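Local structure of flavohemoprotein (Vibrio cholerae O1 biovar El Tor, 4EH1) at residues Asp201-Leu206 with Arg229-Val234; Pro116-Ser121 with Ile196-Asp201; Met190-Leu195 with Gln214-Gln219. The protein probably detoxifies nitric oxide by converting it to nitrate with O2 and NAD(P)H, this chain being its FAD- and NAD(P)H-binding reductase domain. All coordinates share one frame; numbering follows the deposited sequence.

Contact 1 (Asp201-Leu206 with Arg229-Val234); sequences DGDFYL and RIHYEV. With SO4 (sulfate ion), chain F.
H231 is engaged twice, through its ring edge by D203 and through one ring face by Y205. Its NE2 donates to D203 OD1 at 2.9 Å along an almost straight line (178°) that stays within the imidazole plane, yet it reaches the oxygen from above the carboxylate, whose plane stands 83° to the ring. R115 shares OD1 with the histidine through a salt bridge and R113 takes OD2; these charges probably keep D203 ionised. Y205 and H231 form an offset stack with centroids 4.5 Å apart, H231 CD2 lying over the centre of the phenol ring. Y205 OH bonds V111 N and R113, the latter also a partner of D203. At the start of the pair, R229 bends at chi3 (-74°), which brings NH1 back to G202 O at 2.8 Å, on a carbonyl lone pair and in the guanidinium plane; NH1 also reaches I199 O. F204 CE1 lies at the edge of the guanidinium, near its plane. On the sheet face of F204, I230 and L206, L206 CD2 meets I230 CG2 at 4.1 Å, and L206 packs against M213 and V217 of helix 210-223. The backbones run parallel, with F204 N bonded to R229 O (2.8 Å), H231 N to F204 O, L206 N to H231 O (2.8 Å) and E233 N to L206 O (3.1 Å). Y232 N turns outward to a sulfate, probably from the crystallisation liquor, with O1 at 3.3 Å. Beyond this, E233 touches FAD and is a residue that, by similarity, influences the redox potentials of heme and flavin. Strand 203-208, helix 210-223 and strand 230-234 form a beta-alpha-beta unit at the edge of the parallel sheet of the NAD-binding domain, its last strand leading to the flavin.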
loop_
_atom_site.group_PDB
_atom_site.type_symbol
_atom_site.label_atom_id
_atom_site.label_comp_id
_atom_site.label_asym_id
_atom_site.label_seq_id
_atom_site.Cartn_x
_atom_site.Cartn_y
_atom_site.Cartn_z
ATOM N N ASP A 201 31.429 1.778 24.034
ATOM C CA ASP A 201 31.768 2.693 22.962
ATOM C C ASP A 201 30.606 3.089 22.067
ATOM O O ASP A 201 30.711 4.056 21.326
ATOM C CB ASP A 201 32.878 2.093 22.099
ATOM C CG ASP A 201 34.168 1.910 22.864
ATOM O OD1 ASP A 201 34.585 2.851 23.569
ATOM O OD2 ASP A 201 34.768 0.817 22.773
ATOM N N GLY A 202 29.516 2.332 22.094
ATOM C CA GLY A 202 28.456 2.553 21.126
ATOM C C GLY A 202 27.646 3.834 21.253
ATOM O O GLY A 202 27.532 4.413 22.333
ATOM N N ASP A 203 27.092 4.288 20.128
ATOM C CA ASP A 203 26.017 5.276 20.141
ATOM C C ASP A 203 24.671 4.544 20.098
ATOM O O ASP A 203 24.436 3.735 19.202
ATOM C CB ASP A 203 26.098 6.195 18.924
ATOM C CG ASP A 203 26.833 7.496 19.212
ATOM O OD1 ASP A 203 26.910 7.915 20.385
ATOM O OD2 ASP A 203 27.315 8.119 18.247
ATOM N N PHE A 204 23.786 4.869 21.034
ATOM C CA PHE A 204 22.471 4.235 21.130
ATOM C C PHE A 204 21.395 5.228 20.714
ATOM O O PHE A 204 21.205 6.252 21.370
ATOM C CB PHE A 204 22.221 3.728 22.569
ATOM C CG PHE A 204 23.150 2.613 22.970
ATOM C CD1 PHE A 204 24.484 2.879 23.270
ATOM C CD2 PHE A 204 22.701 1.299 23.007
ATOM C CE1 PHE A 204 25.374 1.841 23.605
ATOM C CE2 PHE A 204 23.564 0.253 23.325
ATOM C CZ PHE A 204 24.910 0.516 23.621
ATOM N N TYR A 205 20.707 4.926 19.616
ATOM C CA TYR A 205 19.610 5.761 19.152
ATOM C C TYR A 205 18.302 5.034 19.425
ATOM O O TYR A 205 18.157 3.853 19.084
ATOM C CB TYR A 205 19.744 6.041 17.642
ATOM C CG TYR A 205 20.897 6.955 17.276
ATOM C CD1 TYR A 205 22.206 6.458 17.142
ATOM C CD2 TYR A 205 20.685 8.297 17.015
ATOM C CE1 TYR A 205 23.281 7.312 16.787
ATOM C CE2 TYR A 205 21.752 9.162 16.662
ATOM C CZ TYR A 205 23.044 8.656 16.546
ATOM O OH TYR A 205 24.093 9.502 16.186
ATOM N N LEU A 206 17.354 5.744 20.025
ATOM C CA LEU A 206 16.106 5.162 20.522
ATOM C C LEU A 206 14.886 5.923 20.005
ATOM O O LEU A 206 14.857 7.151 20.057
ATOM C CB LEU A 206 16.057 5.290 22.048
ATOM C CG LEU A 206 16.876 4.360 22.942
ATOM C CD1 LEU A 206 18.356 4.320 22.587
ATOM C CD2 LEU A 206 16.717 4.802 24.362
ATOM N N ARG A 229 25.762 9.194 25.216
ATOM C CA ARG A 229 25.712 8.298 24.063
ATOM C C ARG A 229 24.311 7.722 23.845
ATOM O O ARG A 229 24.119 6.773 23.076
ATOM C CB ARG A 229 26.776 7.184 24.173
ATOM C CG ARG A 229 28.223 7.718 24.050
ATOM C CD ARG A 229 29.308 6.612 24.040
ATOM N NE ARG A 229 29.527 6.024 25.365
ATOM C CZ ARG A 229 29.103 4.823 25.760
ATOM N NH1 ARG A 229 28.432 4.021 24.933
ATOM N NH2 ARG A 229 29.369 4.411 26.997
ATOM N N ILE A 230 23.325 8.320 24.509
ATOM C CA ILE A 230 21.936 7.939 24.288
ATOM C C ILE A 230 21.231 9.064 23.582
ATOM O O ILE A 230 21.165 10.189 24.081
ATOM C CB ILE A 230 21.227 7.656 25.596
ATOM C CG1 ILE A 230 21.874 6.445 26.262
ATOM C CG2 ILE A 230 19.735 7.367 25.360
ATOM C CD1 ILE A 230 21.526 6.280 27.699
ATOM N N HIS A 231 20.714 8.776 22.403
ATOM C CA HIS A 231 20.050 9.808 21.626
ATOM C C HIS A 231 18.633 9.306 21.363
ATOM O O HIS A 231 18.431 8.125 21.066
ATOM C CB HIS A 231 20.798 10.046 20.312
ATOM C CG HIS A 231 22.289 10.001 20.436
ATOM N ND1 HIS A 231 23.057 11.129 20.652
ATOM C CD2 HIS A 231 23.159 8.963 20.342
ATOM C CE1 HIS A 231 24.334 10.783 20.700
ATOM N NE2 HIS A 231 24.423 9.476 20.510
ATOM N N TYR A 232 17.637 10.175 21.474
ATOM C CA TYR A 232 16.289 9.647 21.486
ATOM C C TYR A 232 15.295 10.631 20.950
ATOM O O TYR A 232 15.526 11.836 20.968
ATOM C CB TYR A 232 15.883 9.266 22.918
ATOM C CG TYR A 232 15.618 10.487 23.780
ATOM C CD1 TYR A 232 16.665 11.314 24.174
ATOM C CD2 TYR A 232 14.337 10.816 24.191
ATOM C CE1 TYR A 232 16.457 12.439 24.942
ATOM C CE2 TYR A 232 14.109 11.947 24.983
ATOM C CZ TYR A 232 15.179 12.758 25.352
ATOM O OH TYR A 232 14.991 13.884 26.125
ATOM N N GLU A 233 14.179 10.097 20.472
ATOM C CA GLU A 233 13.036 10.897 20.095
ATOM C C GLU A 233 11.751 10.182 20.534
ATOM O O GLU A 233 11.571 9.000 20.268
ATOM C CB GLU A 233 13.008 11.114 18.595
ATOM C CG GLU A 233 11.939 12.131 18.188
ATOM C CD GLU A 233 12.060 12.582 16.742
ATOM O OE1 GLU A 233 12.337 13.779 16.500
ATOM O OE2 GLU A 233 11.878 11.735 15.839
ATOM N N VAL A 234 10.861 10.902 21.203
ATOM C CA VAL A 234 9.597 10.317 21.655
ATOM C C VAL A 234 8.422 10.698 20.784
ATOM O O VAL A 234 8.212 11.879 20.478
ATOM C CB VAL A 234 9.275 10.688 23.139
ATOM C CG1 VAL A 234 7.905 10.191 23.542
ATOM C CG2 VAL A 234 10.316 10.117 24.039
HETATM S S SO4 F . 18.485 14.211 20.918
HETATM O O1 SO4 F . 18.545 13.280 22.046
HETATM O O2 SO4 F . 17.428 15.202 21.136
HETATM O O3 SO4 F . 19.772 14.891 20.774
HETATM O O4 SO4 F . 18.218 13.473 19.686
#

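Contact 2 (Pro116-Ser121 with Ile196-Asp201); sequences PVVLIS and ILPIED
P116, just before strand 117-122, and V118 within it meet an irregular loop, 196-201, that runs past the strand without pairing with it. The CA atoms of P116 and P198 are 6.7 Å apart, and those of V118 and L197 are 7.9 Å apart, too wide for a sheet. The loop bends sharply at P198, the centre of an inverse gamma turn, with a weak bond from I199 N to L197 O within it. The turn sets the pyrrolidine ring of P198 against the strand, where it is met by two side chains. P116 lies alongside it, the two rings sliding past each other in opposite directions with CB to CB at 3.8 Å. V118 crosses obliquely at the CD-CG side of the P198 ring, its CG2 touching CD at 3.5 Å; P198 CG touches both V118 CG2, at 3.7 Å, and P116 CB. With CG1 anti to the backbone N (chi1 -176°), CG2 stands beside that nitrogen and is the methyl that meets the proline. The same CG2 reaches L197 CD2 more loosely, at 4.3 Å. At the outer end of the contact, P116 CD lies 4.1 Å from D201 O. The side-chain contacts are apolar and lie near the surface, although V118 itself is buried, packing on F204 and L147 as well. The arrangement belongs to an alpha-beta-alpha sandwich, at the N-terminal ends of its parallel strands: the loop leading into strand 203-208 closes over the beginning of the neighbouring strand, away from the cofactor sites.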
loop_
_atom_site.group_PDB
_atom_site.type_symbol
_atom_site.label_atom_id
_atom_site.label_comp_id
_atom_site.label_asym_id
_atom_site.label_seq_id
_atom_site.Cartn_x
_atom_site.Cartn_y
_atom_site.Cartn_z
ATOM N N PRO A 116 30.462 2.218 17.032
ATOM C CA PRO A 116 29.426 1.228 16.731
ATOM C C PRO A 116 28.060 1.841 17.046
ATOM O O PRO A 116 27.938 2.709 17.914
ATOM C CB PRO A 116 29.743 0.071 17.675
ATOM C CG PRO A 116 31.119 0.283 18.127
ATOM C CD PRO A 116 31.416 1.746 18.043
ATOM N N VAL A 117 27.044 1.389 16.328
ATOM C CA VAL A 117 25.748 2.044 16.367
ATOM C C VAL A 117 24.652 1.058 16.758
ATOM O O VAL A 117 24.521 -0.008 16.129
ATOM C CB VAL A 117 25.409 2.674 14.973
ATOM C CG1 VAL A 117 23.951 3.089 14.906
ATOM C CG2 VAL A 117 26.273 3.876 14.733
ATOM N N VAL A 118 23.881 1.402 17.800
ATOM C CA VAL A 118 22.708 0.600 18.151
ATOM C C VAL A 118 21.409 1.378 17.889
ATOM O O VAL A 118 21.230 2.500 18.367
ATOM C CB VAL A 118 22.794 0.023 19.604
ATOM C CG1 VAL A 118 21.616 -0.883 19.893
ATOM C CG2 VAL A 118 24.064 -0.808 19.784
ATOM N N LEU A 119 20.522 0.798 17.089
ATOM C CA LEU A 119 19.223 1.414 16.829
ATOM C C LEU A 119 18.174 0.573 17.570
ATOM O O LEU A 119 18.120 -0.648 17.407
ATOM C CB LEU A 119 18.893 1.421 15.331
ATOM C CG LEU A 119 19.970 1.979 14.396
ATOM C CD1 LEU A 119 19.500 1.992 12.950
ATOM C CD2 LEU A 119 20.394 3.386 14.852
ATOM N N ILE A 120 17.341 1.243 18.360
ATOM C CA ILE A 120 16.336 0.596 19.182
ATOM C C ILE A 120 15.017 1.320 19.013
ATOM O O ILE A 120 14.916 2.526 19.245
ATOM C CB ILE A 120 16.700 0.665 20.682
ATOM C CG1 ILE A 120 18.135 0.168 20.904
ATOM C CG2 ILE A 120 15.677 -0.133 21.534
ATOM C CD1 ILE A 120 18.622 0.272 22.372
ATOM N N SER A 121 13.992 0.581 18.635
ATOM C CA SER A 121 12.677 1.191 18.504
ATOM C C SER A 121 11.563 0.177 18.696
ATOM O O SER A 121 11.812 -1.032 18.679
ATOM C CB SER A 121 12.535 1.834 17.122
ATOM O OG SER A 121 12.773 0.874 16.110
ATOM N N ILE A 196 24.749 -9.192 23.246
ATOM C CA ILE A 196 26.069 -8.672 22.942
ATOM C C ILE A 196 25.934 -7.264 22.362
ATOM O O ILE A 196 25.412 -7.100 21.264
ATOM C CB ILE A 196 26.798 -9.538 21.893
ATOM C CG1 ILE A 196 26.838 -11.006 22.322
ATOM C CG2 ILE A 196 28.212 -8.988 21.652
ATOM C CD1 ILE A 196 27.565 -11.895 21.305
ATOM N N LEU A 197 26.427 -6.261 23.081
ATOM C CA LEU A 197 26.205 -4.857 22.736
ATOM C C LEU A 197 27.432 -3.990 23.040
ATOM O O LEU A 197 28.149 -4.230 24.014
ATOM C CB LEU A 197 25.036 -4.295 23.570
ATOM C CG LEU A 197 23.605 -4.781 23.305
ATOM C CD1 LEU A 197 22.676 -4.140 24.298
ATOM C CD2 LEU A 197 23.144 -4.482 21.877
ATOM N N PRO A 198 27.636 -2.925 22.252
ATOM C CA PRO A 198 28.810 -2.068 22.474
ATOM C C PRO A 198 28.507 -1.039 23.544
ATOM O O PRO A 198 28.409 0.154 23.271
ATOM C CB PRO A 198 29.007 -1.396 21.114
ATOM C CG PRO A 198 27.606 -1.304 20.561
ATOM C CD PRO A 198 26.858 -2.518 21.067
ATOM N N ILE A 199 28.357 -1.528 24.765
ATOM C CA ILE A 199 27.998 -0.714 25.912
ATOM C C ILE A 199 29.001 0.439 26.116
ATOM O O ILE A 199 28.614 1.593 26.315
ATOM C CB ILE A 199 27.953 -1.608 27.185
ATOM C CG1 ILE A 199 26.901 -2.721 27.027
ATOM C CG2 ILE A 199 27.728 -0.764 28.456
ATOM C CD1 ILE A 199 25.473 -2.188 26.769
ATOM N N GLU A 200 30.291 0.129 26.061
ATOM C CA GLU A 200 31.311 1.133 26.395
ATOM C C GLU A 200 31.500 2.185 25.299
ATOM O O GLU A 200 31.693 3.355 25.595
ATOM C CB GLU A 200 32.651 0.474 26.732
ATOM C CG GLU A 200 32.614 -0.444 27.954
ATOM C CD GLU A 200 32.412 0.299 29.281
ATOM O OE1 GLU A 200 33.017 1.385 29.465
ATOM O OE2 GLU A 200 31.653 -0.210 30.141
ATOM N N ASP A 201 31.429 1.778 24.034
ATOM C CA ASP A 201 31.768 2.693 22.962
ATOM C C ASP A 201 30.606 3.089 22.067
ATOM O O ASP A 201 30.711 4.056 21.326
ATOM C CB ASP A 201 32.878 2.093 22.099
ATOM C CG ASP A 201 34.168 1.910 22.864
ATOM O OD1 ASP A 201 34.585 2.851 23.569
ATOM O OD2 ASP A 201 34.768 0.817 22.773
#

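Contact 3 (Met190-Leu195 with Gln214-Gln219); sequences MQLAEL and QYVVKQ
M190 O receives two side chains of helix 210-223. Y215 OH donates to it at 2.9 Å from above the carbonyl plane, 54° out of it, while Q219 NE2 donates at 3.1 Å, tilted 18° from that plane. The M190 side chain heads elsewhere, its SD only grazing V216 CG2 and its packing continuing onto I120 and L147 of the sheet. Next, Q191 lays its CG against the tyrosine hydroxyl at 3.4 Å. L192 N then returns a bond to the same glutamine, reaching OE1 at 2.7 Å within the amide carbonyl plane. Q219 extends beyond CG (chi2 -172°), which carries its amide out to the loop. L192 also packs its CD1 on Q219 CB at 3.7 Å and on V216 CG1 at 4.1 Å, then opens a type I beta turn that ends at L195. One amide thus both gives to M190 O and takes from L192 N, serving the backbone on either side of Q191 as a neighbouring strand would. The paired bonds should fix the rotation of the Q219 amide and tie an otherwise irregular loop to the helix.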
loop_
_atom_site.group_PDB
_atom_site.type_symbol
_atom_site.label_atom_id
_atom_site.label_comp_id
_atom_site.label_asym_id
_atom_site.label_seq_id
_atom_site.Cartn_x
_atom_site.Cartn_y
_atom_site.Cartn_z
ATOM N N MET A 190 11.459 -6.343 25.360
ATOM C CA MET A 190 12.838 -6.233 24.954
ATOM C C MET A 190 13.711 -6.221 26.208
ATOM O O MET A 190 13.669 -5.294 26.986
ATOM C CB MET A 190 13.033 -4.924 24.176
ATOM C CG MET A 190 14.396 -4.853 23.483
ATOM S SD MET A 190 14.721 -3.301 22.627
ATOM C CE MET A 190 13.647 -3.410 21.176
ATOM N N GLN A 191 14.502 -7.252 26.413
ATOM C CA GLN A 191 15.404 -7.254 27.552
ATOM C C GLN A 191 16.842 -7.269 27.075
ATOM O O GLN A 191 17.223 -8.133 26.285
ATOM C CB GLN A 191 15.099 -8.435 28.458
ATOM C CG GLN A 191 13.885 -8.165 29.321
ATOM C CD GLN A 191 13.403 -9.399 30.018
ATOM O OE1 GLN A 191 12.864 -10.307 29.386
ATOM N NE2 GLN A 191 13.594 -9.452 31.330
ATOM N N LEU A 192 17.634 -6.308 27.555
ATOM C CA LEU A 192 18.949 -6.033 26.972
ATOM C C LEU A 192 20.144 -6.703 27.668
ATOM O O LEU A 192 21.239 -6.739 27.113
ATOM C CB LEU A 192 19.186 -4.517 26.907
ATOM C CG LEU A 192 18.102 -3.679 26.227
ATOM C CD1 LEU A 192 18.412 -2.227 26.492
ATOM C CD2 LEU A 192 18.010 -3.928 24.720
ATOM N N ALA A 193 19.923 -7.245 28.861
ATOM C CA ALA A 193 21.002 -7.652 29.768
ATOM C C ALA A 193 21.891 -8.741 29.217
ATOM O O ALA A 193 23.039 -8.872 29.620
ATOM C CB ALA A 193 20.407 -8.119 31.123
ATOM N N GLU A 194 21.338 -9.536 28.315
ATOM C CA GLU A 194 21.985 -10.748 27.870
ATOM C C GLU A 194 22.399 -10.604 26.405
ATOM O O GLU A 194 22.850 -11.561 25.772
ATOM C CB GLU A 194 21.033 -11.935 28.057
ATOM C CG GLU A 194 19.946 -12.033 26.979
ATOM C CD GLU A 194 18.796 -11.034 27.135
ATOM O OE1 GLU A 194 19.017 -9.887 27.584
ATOM O OE2 GLU A 194 17.653 -11.409 26.791
ATOM N N LEU A 195 22.256 -9.400 25.866
ATOM C CA LEU A 195 22.638 -9.177 24.482
ATOM C C LEU A 195 24.116 -8.796 24.344
ATOM O O LEU A 195 24.665 -8.129 25.215
ATOM C CB LEU A 195 21.783 -8.068 23.897
ATOM C CG LEU A 195 20.289 -8.353 23.823
ATOM C CD1 LEU A 195 19.599 -7.185 23.155
ATOM C CD2 LEU A 195 19.983 -9.656 23.097
ATOM N N GLN A 214 11.282 4.948 28.430
ATOM C CA GLN A 214 11.711 4.921 29.825
ATOM C C GLN A 214 12.261 3.542 30.198
ATOM O O GLN A 214 13.324 3.414 30.806
ATOM C CB GLN A 214 10.541 5.282 30.732
ATOM C CG GLN A 214 10.187 6.756 30.707
ATOM C CD GLN A 214 11.254 7.655 31.357
ATOM O OE1 GLN A 214 11.429 7.668 32.575
ATOM N NE2 GLN A 214 11.957 8.397 30.544
ATOM N N TYR A 215 11.529 2.510 29.801
ATOM C CA TYR A 215 11.958 1.139 30.014
ATOM C C TYR A 215 13.358 0.847 29.415
ATOM O O TYR A 215 14.227 0.268 30.081
ATOM C CB TYR A 215 10.903 0.227 29.410
ATOM C CG TYR A 215 11.239 -1.225 29.462
ATOM C CD1 TYR A 215 11.304 -1.908 30.671
ATOM C CD2 TYR A 215 11.466 -1.927 28.298
ATOM C CE1 TYR A 215 11.607 -3.269 30.704
ATOM C CE2 TYR A 215 11.761 -3.269 28.316
ATOM C CZ TYR A 215 11.838 -3.941 29.512
ATOM O OH TYR A 215 12.151 -5.280 29.478
ATOM N N VAL A 216 13.596 1.278 28.177
ATOM C CA VAL A 216 14.890 0.990 27.538
ATOM C C VAL A 216 16.039 1.849 28.098
ATOM O O VAL A 216 17.138 1.345 28.376
ATOM C CB VAL A 216 14.842 1.176 26.014
ATOM C CG1 VAL A 216 16.254 1.109 25.425
ATOM C CG2 VAL A 216 13.981 0.121 25.407
ATOM N N VAL A 217 15.782 3.144 28.269
ATOM C CA VAL A 217 16.800 4.037 28.795
ATOM C C VAL A 217 17.262 3.579 30.179
ATOM O O VAL A 217 18.452 3.560 30.430
ATOM C CB VAL A 217 16.306 5.493 28.851
ATOM C CG1 VAL A 217 17.228 6.372 29.728
ATOM C CG2 VAL A 217 16.237 6.053 27.459
ATOM N N LYS A 218 16.331 3.197 31.063
ATOM C CA LYS A 218 16.724 2.636 32.367
ATOM C C LYS A 218 17.614 1.394 32.260
ATOM O O LYS A 218 18.605 1.266 32.976
ATOM C CB LYS A 218 15.510 2.375 33.282
ATOM C CG LYS A 218 14.881 3.679 33.813
ATOM C CD LYS A 218 13.450 3.512 34.314
ATOM C CE LYS A 218 12.941 4.818 34.879
ATOM N NZ LYS A 218 11.461 4.773 35.208
ATOM N N GLN A 219 17.268 0.481 31.368
ATOM C CA GLN A 219 18.155 -0.645 31.106
ATOM C C GLN A 219 19.542 -0.199 30.613
ATOM O O GLN A 219 20.575 -0.720 31.071
ATOM C CB GLN A 219 17.538 -1.573 30.077
ATOM C CG GLN A 219 16.374 -2.423 30.585
ATOM C CD GLN A 219 15.997 -3.434 29.520
ATOM O OE1 GLN A 219 16.718 -4.411 29.297
ATOM N NE2 GLN A 219 14.900 -3.181 28.819
#

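How the contacts relate
All three contacts lie in the NAD-binding half of the reductase domain, on the same side of the chain's centre. Contacts 1 and 2 have centres about 8 Å apart, share D201 and adjoin in one parallel sheet: strands 117-122 and 203-208 are neighbours, with V118 N 2.8 Å from D203 O. Contact 3 is centred about 13 Å from contact 1 and 11 Å from contact 2; its helix 210-223 connects the two strands of contact 1, and L206 packs on V216 and V217. Along the chain, contact 2 closes before contact 1 opens, while contact 3 interleaves with both. The loop 190-201 is thus anchored first on the helix, then on the sheet, before entering strand 203-208.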